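Local coordinates for extracellular solute-binding protein, family 1 (Trichodesmium erythraeum IMS101, PDB 6G7N) that binds ferric iron and probably serves as the solute-binding component of an ABC transporter for iron uptake, at residues G70-I75 with K93-F98; A52-T57 with E246-F251. One frame throughout, in Å; residues are numbered along the deposited sequence.

Contact 1. Residues G70-I75 with K93-F98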
loop_
_atom_site.group_PDB
_atom_site.type_symbol
_atom_site.label_atom_id
_atom_site.label_comp_id
_atom_site.label_asym_id
_atom_site.label_seq_id
_atom_site.Cartn_x
_atom_site.Cartn_y
_atom_site.Cartn_z
ATOM N N GLY A 70 0.710 14.976 -14.447
ATOM C CA GLY A 70 1.078 14.882 -15.847
ATOM C C GLY A 70 2.450 14.311 -16.057
ATOM O O GLY A 70 3.013 14.494 -17.128
ATOM N N ILE A 71 3.008 13.597 -15.070
ATOM C CA ILE A 71 4.384 13.122 -15.202
ATOM C C ILE A 71 4.518 11.701 -15.752
ATOM O O ILE A 71 5.655 11.200 -15.844
ATOM C CB ILE A 71 5.189 13.252 -13.899
ATOM C CG1 ILE A 71 4.650 12.340 -12.792
ATOM C CG2 ILE A 71 5.224 14.724 -13.468
ATOM C CD1 ILE A 71 5.662 12.061 -11.701
ATOM N N LEU A 72 3.403 11.056 -16.113
ATOM C CA LEU A 72 3.430 9.678 -16.606
ATOM C C LEU A 72 2.928 9.594 -18.042
ATOM O O LEU A 72 2.196 10.448 -18.496
ATOM C CB LEU A 72 2.572 8.786 -15.706
ATOM C CG LEU A 72 2.983 8.735 -14.227
ATOM C CD1 LEU A 72 1.976 7.954 -13.391
ATOM C CD2 LEU A 72 4.365 8.186 -14.033
ATOM N N GLN A 73 3.330 8.549 -18.759
ATOM C CA GLN A 73 2.796 8.254 -20.081
ATOM C C GLN A 73 2.224 6.842 -20.121
ATOM O O GLN A 73 2.728 5.948 -19.447
ATOM C CB GLN A 73 3.840 8.430 -21.188
ATOM C CG GLN A 73 5.068 7.531 -21.078
ATOM C CD GLN A 73 5.980 7.648 -22.294
ATOM O OE1 GLN A 73 5.583 7.327 -23.409
ATOM N NE2 GLN A 73 7.213 8.104 -22.070
ATOM N N PRO A 74 1.177 6.649 -20.929
ATOM C CA PRO A 74 0.526 5.323 -20.937
ATOM C C PRO A 74 1.337 4.274 -21.676
ATOM O O PRO A 74 1.932 4.567 -22.707
ATOM C CB PRO A 74 -0.799 5.593 -21.649
ATOM C CG PRO A 74 -0.492 6.748 -22.557
ATOM C CD PRO A 74 0.449 7.613 -21.763
ATOM N N ILE A 75 1.324 3.048 -21.174
ATOM C CA ILE A 75 2.043 1.929 -21.733
ATOM C C ILE A 75 1.108 0.768 -21.986
ATOM O O ILE A 75 0.406 0.349 -21.072
ATOM C CB ILE A 75 3.171 1.491 -20.754
ATOM C CG1 ILE A 75 4.155 2.615 -20.473
ATOM C CG2 ILE A 75 3.880 0.236 -21.283
ATOM C CD1 ILE A 75 4.906 3.117 -21.653
ATOM N N LYS A 93 -3.635 2.914 -18.016
ATOM C CA LYS A 93 -2.315 2.356 -18.324
ATOM C C LYS A 93 -1.172 3.290 -17.981
ATOM O O LYS A 93 -0.071 3.180 -18.519
ATOM C CB LYS A 93 -2.208 1.832 -19.754
ATOM C CG LYS A 93 -3.359 0.934 -20.184
ATOM C CD LYS A 93 -3.447 -0.381 -19.399
ATOM C CE LYS A 93 -4.582 -1.290 -19.889
ATOM N NZ LYS A 93 -5.916 -0.722 -19.590
ATOM N N LEU A 94 -1.409 4.171 -17.020
ATOM C CA LEU A 94 -0.409 5.142 -16.583
ATOM C C LEU A 94 0.541 4.622 -15.508
ATOM O O LEU A 94 1.651 5.136 -15.359
ATOM C CB LEU A 94 -1.085 6.431 -16.129
ATOM C CG LEU A 94 -1.766 7.210 -17.254
ATOM C CD1 LEU A 94 -2.706 8.236 -16.663
ATOM C CD2 LEU A 94 -0.734 7.878 -18.163
ATOM N N TRP A 95 0.101 3.616 -14.749
ATOM C CA TRP A 95 0.893 3.054 -13.681
ATOM C C TRP A 95 0.344 1.667 -13.382
ATOM O O TRP A 95 -0.770 1.316 -13.771
ATOM C CB TRP A 95 0.919 3.959 -12.420
ATOM C CG TRP A 95 -0.411 4.469 -11.988
ATOM C CD1 TRP A 95 -0.891 5.728 -12.252
ATOM C CD2 TRP A 95 -1.444 3.787 -11.258
ATOM N NE1 TRP A 95 -2.162 5.871 -11.741
ATOM C CE2 TRP A 95 -2.526 4.686 -11.150
ATOM C CE3 TRP A 95 -1.578 2.481 -10.724
ATOM C CZ2 TRP A 95 -3.715 4.330 -10.542
ATOM C CZ3 TRP A 95 -2.762 2.137 -10.138
ATOM C CH2 TRP A 95 -3.815 3.043 -10.038
ATOM N N PHE A 96 1.154 0.924 -12.645
ATOM C CA PHE A 96 0.963 -0.523 -12.469
ATOM C C PHE A 96 1.446 -0.921 -11.092
ATOM O O PHE A 96 2.501 -0.476 -10.650
ATOM C CB PHE A 96 1.809 -1.285 -13.523
ATOM C CG PHE A 96 1.485 -0.907 -14.946
ATOM C CD1 PHE A 96 2.092 0.216 -15.529
ATOM C CD2 PHE A 96 0.521 -1.585 -15.684
ATOM C CE1 PHE A 96 1.757 0.625 -16.807
ATOM C CE2 PHE A 96 0.180 -1.153 -16.964
ATOM C CZ PHE A 96 0.796 -0.059 -17.504
ATOM N N GLY A 97 0.715 -1.835 -10.445
ATOM C CA GLY A 97 1.200 -2.432 -9.214
ATOM C C GLY A 97 2.170 -3.579 -9.439
ATOM O O GLY A 97 1.948 -4.401 -10.301
ATOM N N PHE A 98 3.199 -3.613 -8.582
ATOM C CA PHE A 98 4.207 -4.667 -8.620
ATOM C C PHE A 98 4.316 -5.467 -7.332
ATOM O O PHE A 98 4.798 -6.596 -7.371
ATOM C CB PHE A 98 5.565 -4.125 -9.043
ATOM C CG PHE A 98 5.532 -3.548 -10.442
ATOM C CD1 PHE A 98 5.542 -4.371 -11.551
ATOM C CD2 PHE A 98 5.443 -2.190 -10.656
ATOM C CE1 PHE A 98 5.455 -3.846 -12.828
ATOM C CE2 PHE A 98 5.326 -1.659 -11.933
ATOM C CZ PHE A 98 5.349 -2.486 -13.018
HETATM O O HOH W 1 3.414 4.155 -17.356
#

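Contact 2. Residues A52-T57 with E246-F251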
loop_
_atom_site.group_PDB
_atom_site.type_symbol
_atom_site.label_atom_id
_atom_site.label_comp_id
_atom_site.label_asym_id
_atom_site.label_seq_id
_atom_site.Cartn_x
_atom_site.Cartn_y
_atom_site.Cartn_z
ATOM N N ALA A 52 14.275 11.446 -15.711
ATOM C CA ALA A 52 13.583 10.289 -15.150
ATOM C C ALA A 52 12.962 9.417 -16.242
ATOM O O ALA A 52 12.287 9.899 -17.154
ATOM C CB ALA A 52 12.518 10.733 -14.155
ATOM N N ASP A 53 13.169 8.106 -16.110
ATOM C CA ASP A 53 12.570 7.106 -17.007
ATOM C C ASP A 53 11.410 6.360 -16.360
ATOM O O ASP A 53 10.387 6.106 -16.994
ATOM C CB ASP A 53 13.610 6.070 -17.438
ATOM C CG ASP A 53 14.613 6.621 -18.431
ATOM O OD1 ASP A 53 14.163 7.073 -19.519
ATOM O OD2 ASP A 53 15.837 6.555 -18.150
ATOM N N VAL A 54 11.617 5.928 -15.118
ATOM C CA VAL A 54 10.611 5.168 -14.345
ATOM C C VAL A 54 10.420 5.868 -13.015
ATOM O O VAL A 54 11.403 6.289 -12.383
ATOM C CB VAL A 54 11.076 3.719 -14.111
ATOM C CG1 VAL A 54 10.098 2.961 -13.224
ATOM C CG2 VAL A 54 11.267 2.999 -15.428
ATOM N N PHE A 55 9.167 5.984 -12.588
ATOM C CA PHE A 55 8.805 6.519 -11.256
ATOM C C PHE A 55 8.147 5.363 -10.494
ATOM O O PHE A 55 7.218 4.741 -10.998
ATOM C CB PHE A 55 7.837 7.709 -11.391
ATOM C CG PHE A 55 7.229 8.133 -10.085
ATOM C CD1 PHE A 55 8.019 8.664 -9.074
ATOM C CD2 PHE A 55 5.868 7.939 -9.822
ATOM C CE1 PHE A 55 7.483 9.014 -7.862
ATOM C CE2 PHE A 55 5.332 8.335 -8.610
ATOM C CZ PHE A 55 6.139 8.870 -7.635
ATOM N N MET A 56 8.628 5.122 -9.272
ATOM C CA MET A 56 8.025 4.127 -8.382
ATOM C C MET A 56 7.762 4.702 -7.006
ATOM O O MET A 56 8.568 5.480 -6.464
ATOM C CB MET A 56 8.896 2.885 -8.234
ATOM C CG MET A 56 9.034 2.108 -9.512
ATOM S SD MET A 56 9.874 0.538 -9.391
ATOM C CE MET A 56 8.567 -0.454 -8.712
ATOM N N THR A 57 6.645 4.286 -6.410
ATOM C CA THR A 57 6.273 4.740 -5.073
ATOM C C THR A 57 5.298 3.760 -4.477
ATOM O O THR A 57 5.026 2.713 -5.054
ATOM C CB THR A 57 5.758 6.195 -5.107
ATOM O OG1 THR A 57 5.717 6.744 -3.787
ATOM C CG2 THR A 57 4.360 6.306 -5.729
ATOM N N GLU A 246 12.041 2.727 -24.238
ATOM C CA GLU A 246 12.159 1.296 -24.498
ATOM C C GLU A 246 12.735 0.490 -23.283
ATOM O O GLU A 246 12.255 -0.583 -22.879
ATOM C CB GLU A 246 13.022 1.043 -25.740
ATOM N N GLY A 247 13.762 1.093 -22.697
ATOM C CA GLY A 247 14.389 0.505 -21.525
ATOM C C GLY A 247 13.468 0.563 -20.318
ATOM O O GLY A 247 13.448 -0.387 -19.528
ATOM N N ALA A 248 12.706 1.652 -20.190
ATOM C CA ALA A 248 11.750 1.794 -19.087
ATOM C C ALA A 248 10.683 0.705 -19.163
ATOM O O ALA A 248 10.350 0.075 -18.144
ATOM C CB ALA A 248 11.109 3.165 -19.107
ATOM N N ILE A 249 10.170 0.443 -20.362
ATOM C CA ILE A 249 9.176 -0.629 -20.551
ATOM C C ILE A 249 9.800 -1.976 -20.210
ATOM O O ILE A 249 9.173 -2.816 -19.545
ATOM C CB ILE A 249 8.604 -0.596 -21.976
ATOM C CG1 ILE A 249 7.803 0.700 -22.224
ATOM C CG2 ILE A 249 7.750 -1.833 -22.214
ATOM C CD1 ILE A 249 7.486 0.926 -23.688
ATOM N N LYS A 250 11.045 -2.211 -20.666
ATOM C CA LYS A 250 11.722 -3.481 -20.330
ATOM C C LYS A 250 11.825 -3.667 -18.824
ATOM O O LYS A 250 11.704 -4.814 -18.327
ATOM C CB LYS A 250 13.112 -3.551 -20.956
ATOM C CG LYS A 250 13.128 -3.784 -22.462
ATOM C CD LYS A 250 14.556 -3.942 -22.987
ATOM C CE LYS A 250 14.605 -4.236 -24.490
ATOM N NZ LYS A 250 15.986 -4.505 -24.981
ATOM N N PHE A 251 12.094 -2.592 -18.099
ATOM C CA PHE A 251 12.196 -2.697 -16.649
ATOM C C PHE A 251 10.858 -3.071 -16.016
ATOM O O PHE A 251 10.822 -4.006 -15.185
ATOM C CB PHE A 251 12.740 -1.391 -16.071
ATOM C CG PHE A 251 13.005 -1.472 -14.590
ATOM C CD1 PHE A 251 14.043 -2.241 -14.100
ATOM C CD2 PHE A 251 12.210 -0.798 -13.680
ATOM C CE1 PHE A 251 14.302 -2.347 -12.742
ATOM C CE2 PHE A 251 12.464 -0.879 -12.316
ATOM C CZ PHE A 251 13.507 -1.646 -11.849
#

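Contact 1. Residues G70-I75 with K93-F98
Leu72 and Leu94 form the apolar centre between 70-75 and 93-98, supported by Trp95 at one end and Pro74 at the other. CD1 of Leu72 comes up to the edge of the Trp95 indole, near the plane of the ring, and stands 3.8 Å from Trp95 CD1; the same methyl lies 3.5 Å from Leu94 O. Leu94 CG is set anti to the carbonyl carbon (chi1 -67°), and CD2 reaches the peptide between Gln73 and Pro74, 3.6 Å from Pro74 N, while also packing on Pro74 CD. The side chains of Pro74 and Leu94 run side by side and point the same way.

Further out, the polar edge is mainly backbone. Ile75 N donates to Lys93 O at 3.0 Å, nearly straight at the hydrogen (160°) but tilted 29° from the carbonyl plane. Lys93 O also receives a CA-H...O contact from Pro74 CA at 3.3 Å, so two neighbouring residues converge on one carbonyl. Lys93 CB rests 3.3 Å from Ile75 O, while the rest of the chain, bent at chi2 and chi4, leads away. A water gives a hydrogen to each of two acceptors, Gln73 O and Leu94 O, 2.8 Å from each, and so links the segments; it lies in the plane of the Phe96 ring, at its edge. Phe96 CZ lies 3.6 Å from Ile75 O, which sits at the ring edge, near its plane.

The contact packs a short strand and loop beside the residues leading into strand 96-108, in the mixed sheet of a solute-binding-protein lobe. Both segments pair with strand 231-239: Gln73 bonds to Val238 and Phe96 to Gly236 through their backbones. Helix 60-68 covers the leucine side, where Gln67 accepts the Trp95 NE1 hydrogen bond, whereas Ile75 packs on helix 245-255.

Contact 2. Residues A52-T57 with E246-F251
Packing of a helix on a sheet, as in the alpha/beta lobes of periplasmic-type solute-binding proteins, brings strand 54-57 against helix 246-251. Their short axes approach to 9.8 Å, and their N-to-C directions differ by 34°. Val54 and Met56, alternate residues of the strand, direct their CB atoms at the helix; Ala248 and Phe251, one turn apart, answer from the other side.

Ala248 CB has two equally close neighbours, Val54 CG2 and Asp53 O, each at 3.7 Å. This branch of valine is placed anti to the carbonyl carbon, with CG1 anti to the backbone N (chi1 176°), and it also approaches Phe251 CD2 obliquely. Ala248 CB touches Asp53 CB as well, at 4.2 Å. The small methyl therefore fits against the backbone at Asp53 and the side chain of Val54. Farther along, Met56 crosses Phe251 obliquely: its SD sits near the ring plane, 4.2 Å from CE2, so sulfur meets the aromatic edge. All five touching residues are buried. The Asp53 carboxylate accepts from two backbone amides, OD2 from Asn4 N and OD1 from Asn244 N, the latter just ahead of helix 245-255.

Strand 54-58 lies between parallel strand 2-7 and antiparallel strand 231-239. Phe251 extends the layer onto Ile3 of strand 2-7 and makes an edge-to-face contact with Phe21 of helix 15-25, while helices 36-46 and 60-68 pack on Phe55.

How the contacts relate
The centres of contacts 1 and 2 lie 10 Å apart, on the same side of the chain's centre. Along the sequence 52-57 comes first, then 70-75 and 93-98, and finally 246-251, so contact 2 encloses contact 1. Both reach one mixed sheet, in which strand 231-239 pairs with strands 54-58, 72-73 and 96-108. They also touch directly: Ile75 CD1 packs on Ile249 CG1 at 3.8 Å, and Phe98 CD2 on Met56 CE at 4.1 Å. Chain-distant elements thus share one packed layer, whose strand 54-58 carries Thr57 to the D-glutamic acid pocket beside the iron site.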